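Local coordinates for protein BsaWI endonuclease (Geobacillus stearothermophilus, PDB 4ZSF) that binds DNA as a restriction endonuclease of the PD-(D/E)XK nuclease family and probably cleaves it with the help of metal ions, at residues D115-I120 against E137-N142; P129-W134 against H258-F263; Y147-V150 against K155-V158. One frame throughout, in Å; residues are numbered along the deposited sequence. Where two conformers were deposited one is given.

Interaction 1: D115-I120 against E137-N142; sequences DLNMMI and EQISSN. With nucleotides of chain B.
I139 alone of 137-142 touches 115-120, meeting L116, N117 and I120 on helix 113-121. Of the 146 Å² buried, 86 Å² belongs to I139. Its CG1 stands anti to the carbonyl carbon (chi1 -73°) and the chain runs on extended, which sends CD1 across to the other helix. There CD1 lies 3.9 Å from L116 CG, the two side chains crossing obliquely, and meets I120 CD1 tip to tip at 4.0 Å. The helices come close at this point, with N117 CA 7.0 Å from I139 CA.

Polar groups meet the same side chain without bonding to it. The second branch, I139 CG2, packs 3.9 Å from N117 OD1, while CD1 lies equally near the backbone N of N117.

Beyond I139 the helix ends in a Schellman motif, with N142, at positive phi, as the C-prime residue and N142 N bonded to I139 O at 3.2 Å. N142 OD1 is held by Q113, and N142 ND2 packs 3.5 Å from C5' of DA5 of chain B.

Between these two segments the contact is thus van der Waals, carried by one isoleucine, while the Schellman turn lies at the helix end beside the DNA.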
loop_
_atom_site.group_PDB
_atom_site.type_symbol
_atom_site.label_atom_id
_atom_site.label_comp_id
_atom_site.label_asym_id
_atom_site.label_seq_id
_atom_site.Cartn_x
_atom_site.Cartn_y
_atom_site.Cartn_z
ATOM N N ASP A 115 -20.996 7.974 6.478
ATOM C CA ASP A 115 -22.352 8.570 6.570
ATOM C C ASP A 115 -23.298 7.866 5.580
ATOM O O ASP A 115 -24.413 7.460 5.909
ATOM C CB ASP A 115 -22.361 10.078 6.242
ATOM C CG ASP A 115 -21.544 10.919 7.188
ATOM O OD1 ASP A 115 -21.470 10.556 8.402
ATOM O OD2 ASP A 115 -21.022 11.976 6.732
ATOM N N LEU A 116 -22.861 7.793 4.328
ATOM C CA LEU A 116 -23.681 7.124 3.330
ATOM C C LEU A 116 -23.914 5.658 3.714
ATOM O O LEU A 116 -25.011 5.142 3.578
ATOM C CB LEU A 116 -23.021 7.205 1.956
ATOM C CG LEU A 116 -23.875 6.562 0.856
ATOM C CD1 LEU A 116 -25.335 7.160 0.827
ATOM C CD2 LEU A 116 -23.163 6.742 -0.535
ATOM N N ASN A 117 -22.892 4.985 4.229
ATOM C CA ASN A 117 -23.090 3.570 4.645
ATOM C C ASN A 117 -24.242 3.440 5.681
ATOM O O ASN A 117 -25.135 2.612 5.524
ATOM C CB ASN A 117 -21.770 3.005 5.230
ATOM C CG ASN A 117 -21.887 1.541 5.637
ATOM O OD1 ASN A 117 -22.178 0.692 4.822
ATOM N ND2 ASN A 117 -21.674 1.262 6.905
ATOM N N MET A 118 -24.204 4.265 6.723
ATOM C CA MET A 118 -25.263 4.292 7.752
ATOM C C MET A 118 -26.654 4.675 7.184
ATOM O O MET A 118 -27.693 4.102 7.539
ATOM C CB MET A 118 -24.881 5.265 8.883
ATOM N N MET A 119 -26.685 5.637 6.273
ATOM C CA MET A 119 -27.955 6.064 5.737
ATOM C C MET A 119 -28.590 4.975 4.845
ATOM O O MET A 119 -29.827 4.757 4.866
ATOM C CB MET A 119 -27.770 7.387 4.960
ATOM C CG MET A 119 -27.599 8.521 5.895
ATOM S SD MET A 119 -27.094 10.063 5.087
ATOM C CE MET A 119 -28.614 10.505 4.294
ATOM N N ILE A 120 -27.746 4.278 4.079
ATOM C CA ILE A 120 -28.238 3.161 3.271
ATOM C C ILE A 120 -28.773 2.048 4.179
ATOM O O ILE A 120 -29.895 1.540 3.969
ATOM C CB ILE A 120 -27.166 2.607 2.353
ATOM C CG1 ILE A 120 -26.929 3.587 1.192
ATOM C CG2 ILE A 120 -27.620 1.279 1.776
ATOM C CD1 ILE A 120 -25.816 3.165 0.275
ATOM N N GLU A 137 -21.325 -1.400 -3.340
ATOM C CA GLU A 137 -20.059 -1.938 -3.891
ATOM C C GLU A 137 -18.960 -0.889 -3.831
ATOM O O GLU A 137 -17.811 -1.238 -3.579
ATOM C CB GLU A 137 -20.170 -2.414 -5.384
ATOM C CG GLU A 137 -20.822 -3.793 -5.581
ATOM N N GLN A 138 -19.299 0.378 -4.102
ATOM C CA GLN A 138 -18.228 1.411 -4.055
ATOM C C GLN A 138 -17.757 1.614 -2.604
ATOM O O GLN A 138 -16.578 1.823 -2.339
ATOM C CB GLN A 138 -18.712 2.733 -4.616
ATOM C CG GLN A 138 -19.358 2.607 -5.975
ATOM C CD GLN A 138 -18.489 1.823 -6.939
ATOM O OE1 GLN A 138 -17.320 2.165 -7.172
ATOM N NE2 GLN A 138 -19.031 0.705 -7.450
ATOM N N ILE A 139 -18.701 1.559 -1.666
ATOM C CA ILE A 139 -18.398 1.716 -0.231
ATOM C C ILE A 139 -17.521 0.532 0.195
ATOM O O ILE A 139 -16.534 0.690 0.905
ATOM C CB ILE A 139 -19.709 1.760 0.613
ATOM C CG1 ILE A 139 -20.416 3.114 0.378
ATOM C CG2 ILE A 139 -19.424 1.473 2.115
ATOM C CD1 ILE A 139 -21.893 3.183 0.899
ATOM N N SER A 140 -17.903 -0.660 -0.252
ATOM C CA SER A 140 -17.135 -1.850 0.084
ATOM C C SER A 140 -15.659 -1.714 -0.314
ATOM O O SER A 140 -14.752 -2.134 0.437
ATOM C CB SER A 140 -17.744 -3.099 -0.595
ATOM O OG SER A 140 -17.032 -4.247 -0.178
ATOM N N SER A 141 -15.416 -1.173 -1.507
ATOM C CA SER A 141 -14.057 -1.125 -2.036
ATOM C C SER A 141 -13.370 0.223 -1.800
ATOM O O SER A 141 -12.269 0.464 -2.293
ATOM C CB SER A 141 -14.076 -1.490 -3.504
ATOM O OG SER A 141 -14.965 -0.628 -4.134
ATOM N N ASN A 142 -14.004 1.055 -0.980
ATOM C CA ASN A 142 -13.374 2.290 -0.478
ATOM C C ASN A 142 -12.920 3.203 -1.605
ATOM O O ASN A 142 -11.922 3.892 -1.524
ATOM C CB ASN A 142 -12.202 1.956 0.468
ATOM C CG ASN A 142 -12.673 1.203 1.683
ATOM O OD1 ASN A 142 -13.437 1.737 2.487
ATOM N ND2 ASN A 142 -12.249 -0.046 1.820
ATOM P P DA B 5 -9.190 -3.733 2.770
ATOM O OP1 DA B 5 -10.328 -3.548 1.890
ATOM O OP2 DA B 5 -7.933 -4.388 2.335
ATOM O "O5'" DA B 5 -8.607 -2.288 3.239
ATOM C "C5'" DA B 5 -9.536 -1.325 3.665
ATOM C "C4'" DA B 5 -8.875 0.021 3.804
ATOM O "O4'" DA B 5 -8.046 0.019 4.990
ATOM C "C3'" DA B 5 -8.007 0.420 2.645
ATOM O "O3'" DA B 5 -8.345 1.760 2.272
ATOM C "C2'" DA B 5 -6.576 0.307 3.163
ATOM C "C1'" DA B 5 -6.767 0.446 4.697
ATOM N N9 DA B 5 -5.914 -0.395 5.519
ATOM C C8 DA B 5 -5.649 -1.745 5.342
ATOM N N7 DA B 5 -4.835 -2.242 6.257
ATOM C C5 DA B 5 -4.625 -1.149 7.166
ATOM C C6 DA B 5 -3.889 -1.012 8.385
ATOM N N6 DA B 5 -3.228 -2.038 9.019
ATOM N N1 DA B 5 -3.906 0.205 8.989
ATOM C C2 DA B 5 -4.611 1.210 8.428
ATOM N N3 DA B 5 -5.316 1.207 7.290
ATOM C C4 DA B 5 -5.316 -0.028 6.725
#

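Interaction 2: P129-W134 against H258-F263; sequences PRDINW and HRRQWF
D131 and R260 are the closest backbone positions of the two segments, yet their CA atoms stand 12.6 Å apart: the first turns of helix 129-140 face a short 3-10 turn at 260-261, just past helix 243-258, and side chains alone span the distance. The motif is an end-on bidentate salt bridge. R260 reaches out with CG anti to the backbone N and its chain extended from CG to NE, while the carboxylate of D131 comes from the opposite direction. R260 NH2 bonds D131 OD1 at 2.9 Å with an N-H...O angle of 161°, and R260 NH1 bonds D131 OD2 at 2.9 Å along a more bent path. The two flat groups are not coplanar; their planes stand 49° apart.

Second partners fix both ends. N127 ND2 bonds D131 OD2, the backbone oxygens of F186 and A185 take R260 NE and NH2, and the ring of F187 makes a cation-pi contact with R260. A leucine in place of D131 would probably leave the R260 charge without its mate and take from the N127 amide the acceptor it has here. The twist shows at the bonds: R260 NH1 reaches the syn lone pair of D131 OD2, whereas OD1 is met on its syn side 23° out of the carboxylate plane.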
loop_
_atom_site.group_PDB
_atom_site.type_symbol
_atom_site.label_atom_id
_atom_site.label_comp_id
_atom_site.label_asym_id
_atom_site.label_seq_id
_atom_site.Cartn_x
_atom_site.Cartn_y
_atom_site.Cartn_z
ATOM N N PRO A 129 -33.058 0.783 -6.458
ATOM C CA PRO A 129 -32.257 -0.305 -5.876
ATOM C C PRO A 129 -30.991 -0.609 -6.680
ATOM O O PRO A 129 -29.962 -0.930 -6.098
ATOM C CB PRO A 129 -33.233 -1.502 -5.879
ATOM C CG PRO A 129 -34.521 -0.889 -5.698
ATOM C CD PRO A 129 -34.497 0.450 -6.406
ATOM N N ARG A 130 -31.065 -0.532 -8.003
ATOM C CA ARG A 130 -29.868 -0.686 -8.804
ATOM C C ARG A 130 -28.687 0.278 -8.380
ATOM O O ARG A 130 -27.522 -0.128 -8.259
ATOM C CB ARG A 130 -30.239 -0.434 -10.270
ATOM C CG ARG A 130 -29.091 -0.515 -11.195
ATOM C CD ARG A 130 -29.514 -0.489 -12.637
ATOM N NE ARG A 130 -28.297 -0.397 -13.426
ATOM C CZ ARG A 130 -28.238 -0.731 -14.696
ATOM N NH1 ARG A 130 -29.345 -1.163 -15.313
ATOM N NH2 ARG A 130 -27.075 -0.612 -15.338
ATOM N N ASP A 131 -29.007 1.539 -8.172
ATOM C CA ASP A 131 -28.025 2.484 -7.627
ATOM C C ASP A 131 -27.551 2.113 -6.220
ATOM O O ASP A 131 -26.357 2.234 -5.907
ATOM C CB ASP A 131 -28.605 3.900 -7.512
ATOM C CG ASP A 131 -28.660 4.666 -8.811
ATOM O OD1 ASP A 131 -28.028 4.264 -9.821
ATOM O OD2 ASP A 131 -29.315 5.749 -8.760
ATOM N N ILE A 132 -28.495 1.742 -5.358
ATOM C CA ILE A 132 -28.140 1.403 -3.971
ATOM C C ILE A 132 -27.108 0.284 -3.980
ATOM O O ILE A 132 -26.117 0.332 -3.266
ATOM C CB ILE A 132 -29.359 0.921 -3.153
ATOM C CG1 ILE A 132 -30.422 2.024 -3.056
ATOM C CG2 ILE A 132 -28.939 0.496 -1.732
ATOM C CD1 ILE A 132 -29.926 3.293 -2.422
ATOM N N ASN A 133 -27.352 -0.730 -4.793
ATOM C CA ASN A 133 -26.440 -1.869 -4.886
ATOM C C ASN A 133 -25.061 -1.467 -5.379
ATOM O O ASN A 133 -24.028 -1.922 -4.848
ATOM C CB ASN A 133 -27.035 -2.920 -5.798
ATOM C CG ASN A 133 -28.169 -3.638 -5.109
ATOM O OD1 ASN A 133 -28.252 -3.598 -3.895
ATOM N ND2 ASN A 133 -29.068 -4.230 -5.880
ATOM N N TRP A 134 -25.056 -0.605 -6.379
ATOM C CA TRP A 134 -23.802 -0.102 -6.924
ATOM C C TRP A 134 -23.036 0.745 -5.881
ATOM O O TRP A 134 -21.827 0.608 -5.713
ATOM C CB TRP A 134 -24.078 0.723 -8.179
ATOM C CG TRP A 134 -22.816 1.220 -8.830
ATOM C CD1 TRP A 134 -22.008 0.519 -9.697
ATOM C CD2 TRP A 134 -22.180 2.493 -8.625
ATOM N NE1 TRP A 134 -20.952 1.302 -10.084
ATOM C CE2 TRP A 134 -21.020 2.509 -9.432
ATOM C CE3 TRP A 134 -22.500 3.630 -7.865
ATOM C CZ2 TRP A 134 -20.165 3.631 -9.504
ATOM C CZ3 TRP A 134 -21.648 4.742 -7.927
ATOM C CH2 TRP A 134 -20.492 4.723 -8.741
ATOM N N HIS A 258 -33.132 15.307 -13.821
ATOM C CA HIS A 258 -34.110 15.468 -14.906
ATOM C C HIS A 258 -33.682 14.958 -16.268
ATOM O O HIS A 258 -34.543 14.751 -17.106
ATOM C CB HIS A 258 -34.530 16.933 -15.016
ATOM C CG HIS A 258 -35.197 17.417 -13.756
ATOM N ND1 HIS A 258 -34.763 18.518 -13.042
ATOM C CD2 HIS A 258 -36.211 16.878 -13.034
ATOM C CE1 HIS A 258 -35.514 18.661 -11.957
ATOM N NE2 HIS A 258 -36.380 17.664 -11.914
ATOM N N ARG A 259 -32.387 14.768 -16.487
ATOM C CA ARG A 259 -31.924 14.273 -17.802
ATOM C C ARG A 259 -30.728 13.343 -17.537
ATOM O O ARG A 259 -29.675 13.469 -18.139
ATOM C CB ARG A 259 -31.612 15.452 -18.763
ATOM C CG ARG A 259 -30.723 16.546 -18.211
ATOM C CD ARG A 259 -30.823 17.856 -19.091
ATOM N NE ARG A 259 -32.210 18.310 -19.092
ATOM C CZ ARG A 259 -32.794 18.961 -18.082
ATOM N NH1 ARG A 259 -32.103 19.345 -16.984
ATOM N NH2 ARG A 259 -34.080 19.255 -18.164
ATOM N N ARG A 260 -30.910 12.388 -16.618
ATOM C CA ARG A 260 -29.757 11.564 -16.191
ATOM C C ARG A 260 -29.097 10.753 -17.349
ATOM O O ARG A 260 -27.889 10.412 -17.304
ATOM C CB ARG A 260 -30.220 10.611 -15.079
ATOM C CG ARG A 260 -29.046 9.877 -14.468
ATOM C CD ARG A 260 -29.498 8.994 -13.274
ATOM N NE ARG A 260 -28.352 8.218 -12.758
ATOM C CZ ARG A 260 -28.454 7.272 -11.833
ATOM N NH1 ARG A 260 -29.638 6.972 -11.332
ATOM N NH2 ARG A 260 -27.374 6.607 -11.428
ATOM N N GLN A 261 -29.861 10.480 -18.411
ATOM C CA GLN A 261 -29.360 9.664 -19.516
ATOM C C GLN A 261 -28.186 10.362 -20.234
ATOM O O GLN A 261 -27.416 9.712 -20.953
ATOM C CB GLN A 261 -30.462 9.355 -20.532
ATOM C CG GLN A 261 -31.031 10.590 -21.300
ATOM C CD GLN A 261 -32.101 11.384 -20.540
ATOM O OE1 GLN A 261 -32.501 11.032 -19.417
ATOM N NE2 GLN A 261 -32.526 12.489 -21.137
ATOM N N TRP A 262 -28.086 11.671 -20.072
ATOM C CA TRP A 262 -26.970 12.362 -20.735
ATOM C C TRP A 262 -25.869 12.672 -19.714
ATOM O O TRP A 262 -24.948 13.450 -19.998
ATOM C CB TRP A 262 -27.465 13.623 -21.480
ATOM C CG TRP A 262 -28.439 13.249 -22.556
ATOM C CD1 TRP A 262 -28.332 12.205 -23.456
ATOM C CD2 TRP A 262 -29.673 13.894 -22.836
ATOM N NE1 TRP A 262 -29.443 12.164 -24.245
ATOM C CE2 TRP A 262 -30.283 13.189 -23.898
ATOM C CE3 TRP A 262 -30.345 14.992 -22.256
ATOM C CZ2 TRP A 262 -31.526 13.545 -24.443
ATOM C CZ3 TRP A 262 -31.590 15.345 -22.799
ATOM C CH2 TRP A 262 -32.161 14.623 -23.887
ATOM N N PHE A 263 -25.889 11.983 -18.568
ATOM C CA PHE A 263 -24.855 12.233 -17.534
ATOM C C PHE A 263 -23.763 11.175 -17.584
ATOM O O PHE A 263 -23.350 10.674 -16.553
ATOM C CB PHE A 263 -25.470 12.281 -16.135
ATOM C CG PHE A 263 -24.883 13.397 -15.275
ATOM C CD1 PHE A 263 -23.507 13.513 -15.124
ATOM C CD2 PHE A 263 -25.708 14.329 -14.647
ATOM C CE1 PHE A 263 -22.929 14.577 -14.362
ATOM C CE2 PHE A 263 -25.163 15.391 -13.899
ATOM C CZ PHE A 263 -23.770 15.503 -13.721
#

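Interaction 3: Y147-V150 against K155-V158; sequences YITV and KEYV
At the edge of the Y157 ring, near its plane, lies the carbonyl oxygen of V150, 3.8 Å from Y157 CD2. The Y147 ring is approached obliquely by V158, whose CG1 comes to 4.2 Å from Y147 CD1. The third flat group is the E156 carboxylate, which turns its OE2 to T149: T149 OG1 donates to the anti lone pair of E156 OE2 at 2.6 Å. OG1 sits between the backbone N and the carbonyl carbon (chi1 68°), a rotation that aims it at the glutamate and sends CG2 to V158 CG2, 3.8 Å away.

The backbones form an antiparallel hairpin, their segment axes at 145°. V150 and Y157 are a hydrogen-bonded pair: V150 N reaches Y157 O at 2.9 Å, and Y157 N returns to V150 O at 2.9 Å and 166°. T149 and V158 form the adjoining non-hydrogen-bonded pair, CA to CA 4.2 Å, where T149 CA also makes a CA-H...O contact with Y157 O.

R109 pairs with E156 OE2, so the oxygen that accepts from T149 also carries a salt bridge to strand 108-112, which flanks strand 146-152 in the mixed sheet. Y147 and V158 pack on L135 of helix 129-140 and on L116, so helices 129-140 and 113-121 cover their face, and helix 243-258 lies against the face of I148, V150 and Y157.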
loop_
_atom_site.group_PDB
_atom_site.type_symbol
_atom_site.label_atom_id
_atom_site.label_comp_id
_atom_site.label_asym_id
_atom_site.label_seq_id
_atom_site.Cartn_x
_atom_site.Cartn_y
_atom_site.Cartn_z
ATOM N N TYR A 147 -19.545 11.603 -0.799
ATOM C CA TYR A 147 -20.676 11.510 -1.722
ATOM C C TYR A 147 -21.512 12.785 -1.595
ATOM O O TYR A 147 -21.450 13.472 -0.550
ATOM C CB TYR A 147 -21.544 10.296 -1.416
ATOM C CG TYR A 147 -20.829 9.000 -1.726
ATOM C CD1 TYR A 147 -20.900 8.449 -2.994
ATOM C CD2 TYR A 147 -20.021 8.391 -0.765
ATOM C CE1 TYR A 147 -20.239 7.237 -3.287
ATOM C CE2 TYR A 147 -19.329 7.185 -1.039
ATOM C CZ TYR A 147 -19.446 6.632 -2.316
ATOM O OH TYR A 147 -18.829 5.405 -2.618
ATOM N N ILE A 148 -22.298 13.109 -2.622
ATOM C CA ILE A 148 -23.124 14.324 -2.484
ATOM C C ILE A 148 -24.558 13.973 -2.835
ATOM O O ILE A 148 -24.824 13.205 -3.796
ATOM C CB ILE A 148 -22.558 15.501 -3.310
ATOM C CG1 ILE A 148 -23.394 16.787 -3.109
ATOM C CG2 ILE A 148 -22.384 15.147 -4.828
ATOM C CD1 ILE A 148 -22.662 18.090 -3.675
ATOM N N THR A 149 -25.502 14.566 -2.097
ATOM C CA THR A 149 -26.905 14.272 -2.297
ATOM C C THR A 149 -27.714 15.504 -2.584
ATOM O O THR A 149 -27.267 16.649 -2.290
ATOM C CB THR A 149 -27.558 13.637 -1.054
ATOM O OG1 THR A 149 -27.603 14.608 -0.000
ATOM C CG2 THR A 149 -26.803 12.402 -0.563
ATOM N N VAL A 150 -28.914 15.282 -3.115
ATOM C CA VAL A 150 -29.855 16.391 -3.366
ATOM C C VAL A 150 -31.230 15.948 -2.890
ATOM O O VAL A 150 -31.567 14.759 -3.001
ATOM C CB VAL A 150 -29.916 16.780 -4.855
ATOM C CG1 VAL A 150 -30.415 15.565 -5.710
ATOM C CG2 VAL A 150 -30.821 17.977 -5.033
ATOM N N LYS A 155 -37.253 13.597 -0.641
ATOM C CA LYS A 155 -36.475 12.356 -0.640
ATOM C C LYS A 155 -35.052 12.755 -0.949
ATOM O O LYS A 155 -34.850 13.748 -1.640
ATOM C CB LYS A 155 -36.996 11.373 -1.679
ATOM C CG LYS A 155 -38.276 10.667 -1.226
ATOM C CD LYS A 155 -38.946 10.011 -2.388
ATOM C CE LYS A 155 -39.516 11.063 -3.339
ATOM N NZ LYS A 155 -40.823 10.623 -3.919
ATOM N N GLU A 156 -34.068 11.992 -0.459
ATOM C CA GLU A 156 -32.692 12.384 -0.642
ATOM C C GLU A 156 -32.036 11.396 -1.588
ATOM O O GLU A 156 -32.089 10.165 -1.380
ATOM C CB GLU A 156 -31.976 12.413 0.743
ATOM C CG GLU A 156 -30.500 12.856 0.692
ATOM C CD GLU A 156 -29.906 13.132 2.075
ATOM O OE1 GLU A 156 -30.579 12.827 3.124
ATOM O OE2 GLU A 156 -28.777 13.681 2.124
ATOM N N TYR A 157 -31.384 11.937 -2.619
ATOM C CA TYR A 157 -30.772 11.129 -3.667
ATOM C C TYR A 157 -29.283 11.336 -3.708
ATOM O O TYR A 157 -28.876 12.477 -3.798
ATOM C CB TYR A 157 -31.318 11.519 -5.023
ATOM C CG TYR A 157 -32.798 11.253 -5.136
ATOM C CD1 TYR A 157 -33.258 10.008 -5.559
ATOM C CD2 TYR A 157 -33.743 12.241 -4.781
ATOM C CE1 TYR A 157 -34.659 9.755 -5.668
ATOM C CE2 TYR A 157 -35.121 11.987 -4.886
ATOM C CZ TYR A 157 -35.555 10.759 -5.319
ATOM O OH TYR A 157 -36.913 10.548 -5.412
ATOM N N VAL A 158 -28.485 10.258 -3.722
ATOM C CA VAL A 158 -27.064 10.426 -4.055
ATOM C C VAL A 158 -26.934 10.701 -5.563
ATOM O O VAL A 158 -27.407 9.911 -6.371
ATOM C CB VAL A 158 -26.245 9.171 -3.690
ATOM C CG1 VAL A 158 -24.785 9.303 -4.200
ATOM C CG2 VAL A 158 -26.293 8.986 -2.206
#

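How the interactions relate
Following the chain from the N terminus, helix 113-121 opens interaction 1, and helix 129-140 both closes it and, at its first turn, opens interaction 2. Interaction 2 closes only at 258-263, so these two contacts cross, with I120 packing on I132 where they touch. Interaction 3, the hairpin of strands 146-152 and 155-165, starts after interaction 1 has closed and lies nested within the long loop shut by interaction 2. L116 packs on Y147 and V158, bringing interaction 1 onto the sheet. Together the contacts hold helices 113-121 and 129-140 to each other and over the hairpin, and tie helix 129-140 to the turn following helix 243-258.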